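Local coordinates for dihydroneopterin triphosphate diphosphatase (Escherichia coli O157:H7, PDB 5U7H), which probably hydrolyses dihydroneopterin triphosphate to the monophosphate and pyrophosphate in folate biosynthesis, and can also cleave nucleoside triphosphates, with a preference for dATP, at residues 11-16 and 36-41; 30-35 and 132-137; 58-63 and 116-121; 68-73 and 105-110. All coordinates share one frame; numbering follows the deposited sequence.

In the fold
All four contacts belong to one Nudix domain. Contact 1 is its buried core: two neighbouring strands at the centre of the mixed sheet, joined by backbone hydrogen bonds and apolar side chains. Contacts 2, 3 and 4 are partly buried. Contact 3 touches contact 1 and shares a nickel ion with it, but there carboxylates and metal replace sheet pairing, where Glu60 of helix 49-61 and Glu117 of 116-121 bind the same two nickel ions. Contacts 2 and 4 lie on opposite sides of the chain's centre, their own centres about 24 Å apart. Contact 2 ties two loops by a salt bridge, whereas contact 4 joins the diverging ends of strands 72-82 and 97-107 by leucines and bridging waters.

Contact 1. Residues 11-16 and 36-41; sequences SILVVI and WQSVTG. With NI (nickel (II) ion), chain F.
Peptide groups of Ile12 to Val14 meet those of Val39 to Gly41 through N-H and C=O, while the side chains lie above and below: Ile12, Val14 and Val39 on one face, Leu13 and Thr40 on the other. The strands run antiparallel, at 169°. Gly41 O takes Ile12 N at 2.9 Å, and Val39 O takes Val14 N, also at 2.9 Å. The return bond from Gly41 N to Ile12 O is longer, 3.2 Å, and that from Val39 N to Val14 O is weak.

Between these bonded pairs Leu13 faces Thr40. With its CG opposite the backbone N (chi1 164°), Leu13 carries CD1 to 3.6 Å from Thr40 CG2 and also against Ser38 CB. On the other face Ile16 CD1 reaches across to Val39 CG2 at 3.9 Å. At Ser38, where strand 36-42 is interrupted, water 1 joins the two segments, accepting from Ser38 OG and donating to Ile16 O.

Thr40, a probable substrate-binding residue, directs its carbonyl away from strand 11-16: Thr40 O binds nickel at 2.0 Å. Gln37 NE2 donates to Thr40 OG1, and water 2, another nickel ligand, donates to Gln37 OE1 while accepting from Thr40 N. These bonds of Gln37 and Thr40 tie a metal-bound water to the strand, one residue before the Nudix box begins at Gly41.

Ala53 and Val57 of helix 49-61 cover Val14, Glu60 of that helix meets Val39, and Asn138 and Ala141 of helix 136-147 cover Leu13; strands 97-107 and 23-29 flank the pair.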
# COMPACT_ATOMS: atom_id res chain seq x y z
N SER A 11 7.72 -6.12 -3.88
CA SER A 11 6.85 -4.96 -3.76
C SER A 11 6.94 -4.38 -2.36
O SER A 11 7.60 -4.93 -1.47
CB SER A 11 5.41 -5.33 -4.11
OG SER A 11 4.92 -6.32 -3.22
N ILE A 12 6.27 -3.25 -2.17
CA ILE A 12 6.15 -2.60 -0.88
C ILE A 12 4.68 -2.36 -0.59
O ILE A 12 3.82 -2.37 -1.48
CB ILE A 12 6.93 -1.27 -0.81
CG1 ILE A 12 6.55 -0.36 -1.98
CG2 ILE A 12 8.43 -1.55 -0.81
CD1 ILE A 12 5.41 0.59 -1.70
N LEU A 13 4.40 -2.16 0.68
CA LEU A 13 3.08 -1.77 1.16
C LEU A 13 3.29 -0.63 2.15
O LEU A 13 4.16 -0.73 3.02
CB LEU A 13 2.37 -2.94 1.84
CG LEU A 13 1.15 -2.64 2.72
CD1 LEU A 13 -0.09 -2.49 1.86
CD2 LEU A 13 0.95 -3.78 3.73
N VAL A 14 2.53 0.45 2.00
CA VAL A 14 2.55 1.58 2.93
C VAL A 14 1.15 1.74 3.49
O VAL A 14 0.23 2.15 2.77
CB VAL A 14 3.02 2.89 2.27
CG1 VAL A 14 3.19 3.96 3.31
CG2 VAL A 14 4.31 2.70 1.48
N VAL A 15 0.97 1.42 4.77
CA VAL A 15 -0.28 1.74 5.46
C VAL A 15 -0.25 3.23 5.79
O VAL A 15 0.51 3.67 6.66
CB VAL A 15 -0.48 0.90 6.72
CG1 VAL A 15 -1.87 1.16 7.32
CG2 VAL A 15 -0.30 -0.57 6.42
N ILE A 16 -1.09 4.00 5.12
CA ILE A 16 -1.26 5.42 5.41
C ILE A 16 -2.44 5.58 6.36
O ILE A 16 -3.51 5.00 6.13
CB ILE A 16 -1.46 6.23 4.13
CG1 ILE A 16 -0.20 6.16 3.28
CG2 ILE A 16 -1.82 7.67 4.44
CD1 ILE A 16 -0.39 6.69 1.89
N TRP A 36 -10.00 -2.92 -2.55
CA TRP A 36 -9.57 -1.72 -1.85
C TRP A 36 -8.29 -2.01 -1.07
O TRP A 36 -8.15 -3.08 -0.48
CB TRP A 36 -10.65 -1.23 -0.89
CG TRP A 36 -11.88 -0.77 -1.59
CD1 TRP A 36 -12.86 -1.54 -2.15
CD2 TRP A 36 -12.27 0.59 -1.81
NE1 TRP A 36 -13.83 -0.75 -2.70
CE2 TRP A 36 -13.50 0.56 -2.50
CE3 TRP A 36 -11.71 1.83 -1.46
CZ2 TRP A 36 -14.18 1.73 -2.87
CZ3 TRP A 36 -12.38 2.98 -1.83
CH2 TRP A 36 -13.60 2.92 -2.53
N GLN A 37 -7.36 -1.06 -1.07
CA GLN A 37 -6.04 -1.31 -0.50
C GLN A 37 -5.41 -0.03 0.03
O GLN A 37 -5.81 1.08 -0.31
CB GLN A 37 -5.10 -1.89 -1.56
CG GLN A 37 -5.03 -1.04 -2.81
CD GLN A 37 -3.87 -1.44 -3.70
OE1 GLN A 37 -3.66 -0.86 -4.78
NE2 GLN A 37 -3.11 -2.43 -3.26
N SER A 38 -4.39 -0.22 0.87
CA SER A 38 -3.37 0.79 1.08
C SER A 38 -2.51 0.93 -0.17
O SER A 38 -2.73 0.26 -1.18
CB SER A 38 -2.49 0.42 2.29
OG SER A 38 -3.27 0.12 3.43
N VAL A 39 -1.49 1.78 -0.12
CA VAL A 39 -0.59 1.94 -1.25
C VAL A 39 0.30 0.70 -1.36
O VAL A 39 1.02 0.35 -0.42
CB VAL A 39 0.25 3.22 -1.10
CG1 VAL A 39 1.37 3.26 -2.10
CG2 VAL A 39 -0.63 4.46 -1.26
N THR A 40 0.27 0.03 -2.52
CA THR A 40 1.30 -0.95 -2.85
C THR A 40 1.96 -0.57 -4.17
O THR A 40 1.42 0.20 -4.95
CB THR A 40 0.77 -2.39 -2.92
OG1 THR A 40 -0.02 -2.57 -4.11
CG2 THR A 40 -0.07 -2.71 -1.70
N GLY A 41 3.16 -1.12 -4.39
CA GLY A 41 3.87 -0.92 -5.64
C GLY A 41 5.09 -1.82 -5.81
O GLY A 41 5.71 -2.24 -4.83
NI NI F . 0.22 0.47 -6.48
O HOH W 1 -3.61 2.85 4.17
O HOH W 2 -1.13 0.57 -4.95
O HOH W 3 -0.34 -1.43 -6.48

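Contact 2. Residues 30-35 and 132-137; sequences RDDPDF and LTKSWS. With SO4 (sulfate ion), chain B.
A bend at chi3 (77°) turns the chain of Lys134 back over the loop toward Asp32, whose carboxylate, with chi1 at -180°, swings away from its own backbone N to meet it. The resulting salt bridge, 2.9 Å from Lys134 NZ to Asp32 OD2, uses the syn lone pair of that oxygen and joins two turns of the Nudix domain. One is a type I beta turn from Asp32 to Phe35, combined with an Asx turn in which Asp32 OD1 accepts from Asp34 N, the donor lying above the carboxylate plane. The carboxylate is thereby gripped at both oxygens, and His86 donates to OD2 as well. Water 5 links the ammonium group on to Asp34 OD2.

On its way, the lysine's aliphatic part spans the loop. Lys134 CB lies over one face of the Phe35 ring, and Lys134 CD comes within 3.7 Å of Phe35 CA. At the ring's edge, near its plane, Thr133 OG1 stands 3.7 Å from Phe35 CE1. Ser135 CB approaches obliquely, 3.8 Å from Phe35 CZ.

Thr133 forms an ST turn, its OG1 accepting from Ser135 N, and the same hydroxyl is hydrogen-bonded to the carbonyl of Trp36. Ser135, predicted to bind substrate, is the N-cap of helix 136-147, with its hydroxyl on Asn138 N. Away from the salt bridge, water 4 ties the two backbones by donating to Asp34 O at 3.0 Å and to Leu132 O at 2.9 Å.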
# COMPACT_ATOMS: atom_id res chain seq x y z
N ARG A 30 -8.23 -0.15 -9.99
CA ARG A 30 -8.88 -0.02 -11.29
C ARG A 30 -8.91 -1.32 -12.08
O ARG A 30 -9.82 -1.52 -12.88
CB ARG A 30 -8.20 1.09 -12.11
CG ARG A 30 -6.84 0.72 -12.67
CD ARG A 30 -5.93 1.91 -12.94
NE ARG A 30 -6.63 3.07 -13.50
CZ ARG A 30 -6.08 4.27 -13.64
NH1 ARG A 30 -4.81 4.47 -13.28
NH2 ARG A 30 -6.79 5.28 -14.15
N ASP A 31 -7.95 -2.23 -11.84
CA ASP A 31 -7.95 -3.53 -12.49
C ASP A 31 -8.90 -4.51 -11.81
O ASP A 31 -9.38 -5.45 -12.45
CB ASP A 31 -6.53 -4.12 -12.53
CG ASP A 31 -5.86 -4.14 -11.15
OD1 ASP A 31 -6.55 -3.92 -10.14
OD2 ASP A 31 -4.63 -4.36 -11.08
N ASP A 32 -9.17 -4.30 -10.53
CA ASP A 32 -10.11 -5.11 -9.76
C ASP A 32 -10.89 -4.13 -8.89
O ASP A 32 -10.49 -3.83 -7.76
CB ASP A 32 -9.38 -6.17 -8.93
CG ASP A 32 -10.32 -7.07 -8.11
OD1 ASP A 32 -11.53 -6.79 -8.01
OD2 ASP A 32 -9.82 -8.07 -7.55
N PRO A 33 -12.01 -3.61 -9.40
CA PRO A 33 -12.76 -2.57 -8.65
C PRO A 33 -13.31 -3.02 -7.30
O PRO A 33 -13.80 -2.17 -6.54
CB PRO A 33 -13.90 -2.19 -9.62
CG PRO A 33 -13.38 -2.59 -10.98
CD PRO A 33 -12.55 -3.82 -10.75
N ASP A 34 -13.29 -4.31 -6.99
CA ASP A 34 -13.67 -4.80 -5.67
C ASP A 34 -12.51 -4.83 -4.70
O ASP A 34 -12.70 -5.21 -3.54
CB ASP A 34 -14.27 -6.20 -5.79
CG ASP A 34 -15.49 -6.23 -6.68
OD1 ASP A 34 -16.34 -5.31 -6.55
OD2 ASP A 34 -15.58 -7.16 -7.52
N PHE A 35 -11.31 -4.45 -5.15
CA PHE A 35 -10.09 -4.53 -4.36
C PHE A 35 -9.77 -3.13 -3.84
O PHE A 35 -9.34 -2.26 -4.60
CB PHE A 35 -8.96 -5.08 -5.23
CG PHE A 35 -7.71 -5.48 -4.48
CD1 PHE A 35 -7.48 -5.06 -3.18
CD2 PHE A 35 -6.77 -6.30 -5.10
CE1 PHE A 35 -6.30 -5.45 -2.51
CE2 PHE A 35 -5.62 -6.68 -4.44
CZ PHE A 35 -5.38 -6.25 -3.14
N LEU A 132 -12.14 -4.64 4.96
CA LEU A 132 -12.55 -4.37 3.59
C LEU A 132 -11.59 -4.97 2.57
O LEU A 132 -12.03 -5.51 1.54
CB LEU A 132 -12.68 -2.86 3.37
CG LEU A 132 -12.99 -2.45 1.92
CD1 LEU A 132 -14.27 -3.11 1.43
CD2 LEU A 132 -13.08 -0.94 1.79
N THR A 133 -10.28 -4.88 2.81
CA THR A 133 -9.33 -5.24 1.77
C THR A 133 -9.35 -6.75 1.50
O THR A 133 -9.63 -7.56 2.39
CB THR A 133 -7.93 -4.78 2.17
OG1 THR A 133 -6.98 -5.17 1.16
CG2 THR A 133 -7.52 -5.37 3.54
N LYS A 134 -9.07 -7.12 0.24
CA LYS A 134 -8.98 -8.52 -0.15
C LYS A 134 -7.63 -9.14 0.13
O LYS A 134 -7.48 -10.36 -0.00
CB LYS A 134 -9.30 -8.69 -1.64
CG LYS A 134 -10.67 -8.19 -2.02
CD LYS A 134 -10.79 -8.04 -3.52
CE LYS A 134 -10.99 -9.37 -4.20
NZ LYS A 134 -11.63 -9.20 -5.53
N SER A 135 -6.63 -8.35 0.51
CA SER A 135 -5.26 -8.82 0.67
C SER A 135 -4.99 -9.11 2.14
O SER A 135 -5.09 -8.20 2.98
CB SER A 135 -4.28 -7.78 0.13
OG SER A 135 -3.05 -7.84 0.81
N TRP A 136 -4.64 -10.37 2.46
CA TRP A 136 -4.43 -10.73 3.86
C TRP A 136 -3.24 -10.01 4.46
O TRP A 136 -3.25 -9.69 5.65
CB TRP A 136 -4.28 -12.26 4.02
CG TRP A 136 -3.07 -12.89 3.39
CD1 TRP A 136 -3.03 -13.57 2.21
CD2 TRP A 136 -1.74 -12.95 3.93
NE1 TRP A 136 -1.77 -14.03 1.97
CE2 TRP A 136 -0.96 -13.67 3.02
CE3 TRP A 136 -1.15 -12.46 5.10
CZ2 TRP A 136 0.41 -13.91 3.22
CZ3 TRP A 136 0.21 -12.70 5.31
CH2 TRP A 136 0.97 -13.41 4.37
N SER A 137 -2.21 -9.70 3.65
CA SER A 137 -1.06 -8.99 4.20
C SER A 137 -1.41 -7.54 4.52
O SER A 137 -0.98 -7.00 5.55
CB SER A 137 0.12 -9.06 3.22
OG SER A 137 -0.21 -8.43 1.99
S SO4 B . -0.70 -17.35 0.54
O1 SO4 B . -1.68 -18.35 0.14
O2 SO4 B . 0.59 -17.68 -0.04
O3 SO4 B . -1.17 -16.04 0.09
O4 SO4 B . -0.52 -17.32 1.99
O HOH W 4 -11.01 -5.01 -1.11
O HOH W 5 -13.96 -9.15 -7.09

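Contact 3. Residues 58-63 and 116-121; sequences KEEVTI and TEHLAY. With NI (nickel (II) ion), chain E; NI (nickel (II) ion), chain F.
Thr116 makes the first contact, its OG1 donating to Glu59 O at 2.9 Å from above the carbonyl plane (46° out of it). This hydroxyl bond ties the loop to the backbone of helix 49-61 in the Nudix box. Next along the loop, Glu117 stretches out to the metal site, its chain extended beyond CG. Its carboxylate spans two nickel ions, with Glu117 OE2 at 2.0 Å from the first and Glu117 OE1 at 2.1 Å from the second. Glu60 works differently: a single oxygen, OE2, bridges both ions, at 2.0 Å from each. The two carboxylates, their planes 72° apart, are brought together by binding the same ions. Both glutamates are probable magnesium ligands, so the nickel ions plausibly mark the catalytic metal site. Water 7, on the first ion, donates to Glu59 OE1, which adds a second-shell carboxylate.

His118 turns an edge of its ring to Glu60, with CE1 3.3 Å from Glu60 OE1. That oxygen, not itself a metal ligand, receives a hydrogen bond from water 2 of the second ion. Water 8 ties the backbones together, donating to Glu60 O and accepting from Glu117 N, and lies 2.8 Å from His118 ND1.

Outside the pair, Glu56 of helix 49-61 shares the first ion and the Thr40 carbonyl of strand 36-42 the second. From strand 36-42 Gln37 also bonds His118 NE2, while Arg29 and Leu27 of strand 23-29 pack on Glu117 and His118, respectively.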
# COMPACT_ATOMS: atom_id res chain seq x y z
N LYS A 58 4.25 9.13 -3.53
CA LYS A 58 4.15 10.35 -4.33
C LYS A 58 3.30 10.12 -5.58
O LYS A 58 2.43 10.94 -5.91
CB LYS A 58 5.54 10.84 -4.71
CG LYS A 58 5.64 12.32 -5.03
CD LYS A 58 6.98 12.63 -5.69
CE LYS A 58 7.24 14.13 -5.75
NZ LYS A 58 8.49 14.46 -6.50
N GLU A 59 3.54 9.01 -6.28
CA GLU A 59 2.79 8.71 -7.50
C GLU A 59 1.31 8.50 -7.20
O GLU A 59 0.45 9.10 -7.84
CB GLU A 59 3.37 7.46 -8.17
CG GLU A 59 4.75 7.62 -8.77
CD GLU A 59 5.31 6.31 -9.35
OE1 GLU A 59 4.63 5.25 -9.24
OE2 GLU A 59 6.43 6.35 -9.91
N GLU A 60 0.99 7.64 -6.23
CA GLU A 60 -0.37 7.15 -6.05
C GLU A 60 -1.27 8.10 -5.26
O GLU A 60 -2.47 8.14 -5.52
CB GLU A 60 -0.33 5.78 -5.37
CG GLU A 60 0.46 4.77 -6.19
CD GLU A 60 0.06 3.35 -5.93
OE1 GLU A 60 -0.77 3.13 -5.03
OE2 GLU A 60 0.59 2.45 -6.63
N VAL A 61 -0.75 8.83 -4.27
CA VAL A 61 -1.63 9.71 -3.50
C VAL A 61 -1.08 11.13 -3.43
O VAL A 61 -1.54 11.93 -2.61
CB VAL A 61 -1.90 9.15 -2.09
CG1 VAL A 61 -2.59 7.80 -2.16
CG2 VAL A 61 -0.62 9.07 -1.25
N THR A 62 -0.10 11.44 -4.27
CA THR A 62 0.42 12.80 -4.44
C THR A 62 0.85 13.42 -3.11
O THR A 62 0.61 14.60 -2.84
CB THR A 62 -0.61 13.71 -5.12
OG1 THR A 62 -1.36 12.94 -6.08
CG2 THR A 62 0.09 14.87 -5.82
N ILE A 63 1.45 12.61 -2.24
CA ILE A 63 2.01 13.08 -0.98
C ILE A 63 3.52 12.93 -1.09
O ILE A 63 4.02 11.82 -1.27
CB ILE A 63 1.48 12.28 0.22
CG1 ILE A 63 -0.04 12.47 0.36
CG2 ILE A 63 2.20 12.68 1.51
CD1 ILE A 63 -0.69 11.64 1.48
N THR A 116 -4.03 8.69 -8.72
CA THR A 116 -3.80 8.42 -10.13
C THR A 116 -3.99 6.96 -10.54
O THR A 116 -4.44 6.70 -11.66
CB THR A 116 -2.39 8.85 -10.53
OG1 THR A 116 -1.42 8.13 -9.76
CG2 THR A 116 -2.20 10.34 -10.28
N GLU A 117 -3.67 6.00 -9.67
CA GLU A 117 -3.74 4.57 -9.98
C GLU A 117 -5.07 3.94 -9.58
O GLU A 117 -5.27 2.74 -9.80
CB GLU A 117 -2.57 3.85 -9.29
CG GLU A 117 -2.31 2.37 -9.63
CD GLU A 117 -1.11 1.81 -8.85
OE1 GLU A 117 -1.29 0.96 -7.91
OE2 GLU A 117 0.03 2.25 -9.18
N HIS A 118 -6.00 4.71 -9.02
CA HIS A 118 -7.18 4.13 -8.39
C HIS A 118 -8.44 4.84 -8.87
O HIS A 118 -8.38 5.87 -9.54
CB HIS A 118 -7.06 4.18 -6.85
CG HIS A 118 -5.99 3.29 -6.30
ND1 HIS A 118 -4.66 3.66 -6.26
CD2 HIS A 118 -6.04 2.02 -5.82
CE1 HIS A 118 -3.94 2.66 -5.75
NE2 HIS A 118 -4.76 1.66 -5.48
N LEU A 119 -9.59 4.27 -8.52
CA LEU A 119 -10.88 4.83 -8.91
C LEU A 119 -11.49 5.76 -7.86
O LEU A 119 -12.34 6.58 -8.21
CB LEU A 119 -11.87 3.69 -9.19
CG LEU A 119 -11.49 2.69 -10.30
CD1 LEU A 119 -12.50 1.56 -10.34
CD2 LEU A 119 -11.38 3.35 -11.65
N ALA A 120 -11.08 5.64 -6.60
CA ALA A 120 -11.73 6.34 -5.49
C ALA A 120 -10.91 6.07 -4.23
O ALA A 120 -10.11 5.13 -4.19
CB ALA A 120 -13.17 5.89 -5.30
N TYR A 121 -11.15 6.88 -3.20
CA TYR A 121 -10.50 6.71 -1.90
C TYR A 121 -11.51 6.90 -0.79
O TYR A 121 -12.50 7.63 -0.95
CB TYR A 121 -9.32 7.68 -1.73
CG TYR A 121 -9.71 9.11 -1.44
CD1 TYR A 121 -9.83 9.57 -0.13
CD2 TYR A 121 -9.93 10.01 -2.47
CE1 TYR A 121 -10.18 10.87 0.13
CE2 TYR A 121 -10.28 11.32 -2.22
CZ TYR A 121 -10.40 11.75 -0.91
OH TYR A 121 -10.74 13.05 -0.66
NI NI E . 1.81 2.40 -8.21
NI NI F . 0.22 0.47 -6.48
O HOH W 6 3.05 2.23 -9.83
O HOH W 7 2.14 4.41 -8.77
O HOH W 8 -3.72 6.16 -7.08
O HOH W 2 -1.13 0.57 -4.95
O HOH W 3 -0.34 -1.43 -6.48

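Contact 4. Residues 68-73 and 105-110; sequences EQLTLI and LALPHE. With NI (nickel (II) ion), chain I.
Leu70 and Leu107 meet through their methyls, Leu70 CD1 lying 3.6 Å from Leu107 CD2 as the side chains slant across each other. The contact is the splayed end of an antiparallel strand pair in the mixed sheet of the Nudix fold: the segment 68-73 leads into strand 72-82, and strand 97-107 is finishing. The other branch of Leu70 goes to the loop after strand 97-107, where CD2 meets Pro108 CD at 4.2 Å, the two side chains crossing at about a right angle. Leu70 CB also rests on Leu105 CD1. A trans first torsion (chi1 178°) sends this methyl of Leu105 toward the facing chain, to 3.5 Å from Thr71 O.

No direct hydrogen bond joins the two segments. Waters occupy the gap between the backbones instead, each bridging Thr71 to Ala106. Farther along, regular pairing takes over, as Ile73 bonds to the backbone of Cys104.

Behind this layer, Ile63, in the loop after helix 49-61, packs on both Leu70 and Leu107, while Ala53 and Met54 of the helix cover Leu72 and Val57 covers Leu105. Strand 10-18 holds the far edge of 105-107 by backbone bonds with Val15 and Tyr17. His109, just past the strand, binds a separate peripheral nickel ion through NE2 and is hydrogen-bonded to Asp20 through ND1.

In the two water bridges the polarity is reversed: water 9 donates to Thr71 O and accepts from Ala106 N at 2.9 Å, whereas water 10 accepts from Thr71 N at 3.2 Å and donates to Ala106 O.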
# COMPACT_ATOMS: atom_id res chain seq x y z
N GLU A 68 7.22 17.38 2.55
CA GLU A 68 6.32 17.61 3.67
C GLU A 68 6.95 17.27 5.01
O GLU A 68 6.26 17.37 6.03
CB GLU A 68 5.03 16.81 3.49
CG GLU A 68 3.92 17.58 2.79
CD GLU A 68 2.69 16.74 2.52
OE1 GLU A 68 2.48 16.31 1.35
OE2 GLU A 68 1.92 16.50 3.47
N GLN A 69 8.22 16.86 5.03
CA GLN A 69 8.90 16.50 6.27
C GLN A 69 8.08 15.49 7.08
O GLN A 69 7.83 15.67 8.28
CB GLN A 69 9.22 17.74 7.10
CG GLN A 69 10.67 18.19 7.06
CD GLN A 69 11.05 19.03 8.26
OE1 GLN A 69 10.97 18.57 9.39
NE2 GLN A 69 11.47 20.27 8.01
N LEU A 70 7.62 14.45 6.41
CA LEU A 70 6.91 13.37 7.07
C LEU A 70 7.88 12.21 7.31
O LEU A 70 9.03 12.22 6.86
CB LEU A 70 5.70 12.92 6.25
CG LEU A 70 4.55 13.93 6.13
CD1 LEU A 70 3.56 13.49 5.07
CD2 LEU A 70 3.86 14.15 7.47
N THR A 71 7.40 11.21 8.05
CA THR A 71 8.23 10.09 8.48
C THR A 71 7.64 8.79 7.94
O THR A 71 6.56 8.37 8.36
CB THR A 71 8.34 10.04 10.00
OG1 THR A 71 8.37 11.38 10.52
CG2 THR A 71 9.62 9.32 10.42
N LEU A 72 8.36 8.15 7.03
CA LEU A 72 7.98 6.85 6.51
C LEU A 72 8.65 5.79 7.38
O LEU A 72 9.87 5.62 7.32
CB LEU A 72 8.38 6.72 5.05
CG LEU A 72 8.00 5.46 4.27
CD1 LEU A 72 6.55 5.51 3.86
CD2 LEU A 72 8.89 5.33 3.06
N ILE A 73 7.87 5.09 8.18
CA ILE A 73 8.42 4.11 9.11
C ILE A 73 8.58 2.76 8.42
O ILE A 73 7.64 2.23 7.84
CB ILE A 73 7.51 3.97 10.34
CG1 ILE A 73 7.43 5.30 11.10
CG2 ILE A 73 8.01 2.82 11.23
CD1 ILE A 73 6.18 5.44 11.92
N LEU A 105 2.89 5.17 7.39
CA LEU A 105 2.93 6.62 7.19
C LEU A 105 1.79 7.26 7.96
O LEU A 105 0.62 7.14 7.57
CB LEU A 105 2.85 6.98 5.71
CG LEU A 105 2.85 8.48 5.45
CD1 LEU A 105 4.13 9.10 5.96
CD2 LEU A 105 2.67 8.76 3.96
N ALA A 106 2.13 7.93 9.05
CA ALA A 106 1.16 8.65 9.87
C ALA A 106 1.04 10.08 9.38
O ALA A 106 2.02 10.84 9.43
CB ALA A 106 1.60 8.62 11.34
N LEU A 107 -0.14 10.45 8.88
CA LEU A 107 -0.34 11.87 8.63
C LEU A 107 -0.96 12.55 9.85
O LEU A 107 -1.64 11.89 10.65
CB LEU A 107 -1.24 12.08 7.42
CG LEU A 107 -0.89 11.27 6.16
CD1 LEU A 107 -1.99 11.40 5.14
CD2 LEU A 107 0.43 11.73 5.59
N PRO A 108 -0.76 13.86 10.02
CA PRO A 108 -1.35 14.53 11.19
C PRO A 108 -2.87 14.45 11.23
O PRO A 108 -3.44 14.26 12.31
CB PRO A 108 -0.84 15.97 11.05
CG PRO A 108 -0.42 16.09 9.60
CD PRO A 108 0.13 14.75 9.26
N HIS A 109 -3.53 14.57 10.08
CA HIS A 109 -4.98 14.57 10.00
C HIS A 109 -5.40 13.86 8.73
O HIS A 109 -4.61 13.69 7.79
CB HIS A 109 -5.56 16.01 10.01
CG HIS A 109 -5.00 16.89 11.08
ND1 HIS A 109 -5.43 16.83 12.39
CD2 HIS A 109 -4.05 17.87 11.04
CE1 HIS A 109 -4.77 17.73 13.11
NE2 HIS A 109 -3.93 18.36 12.32
N GLU A 110 -6.67 13.43 8.70
CA GLU A 110 -7.27 13.01 7.44
C GLU A 110 -7.28 14.17 6.46
O GLU A 110 -7.40 15.34 6.85
CB GLU A 110 -8.69 12.50 7.68
CG GLU A 110 -8.78 11.40 8.72
CD GLU A 110 -10.21 10.98 9.00
OE1 GLU A 110 -11.11 11.34 8.21
OE2 GLU A 110 -10.45 10.28 10.00
NI NI I . -2.71 19.97 12.81
O HOH W 9 4.79 7.96 10.11
O HOH W 10 4.51 11.06 9.40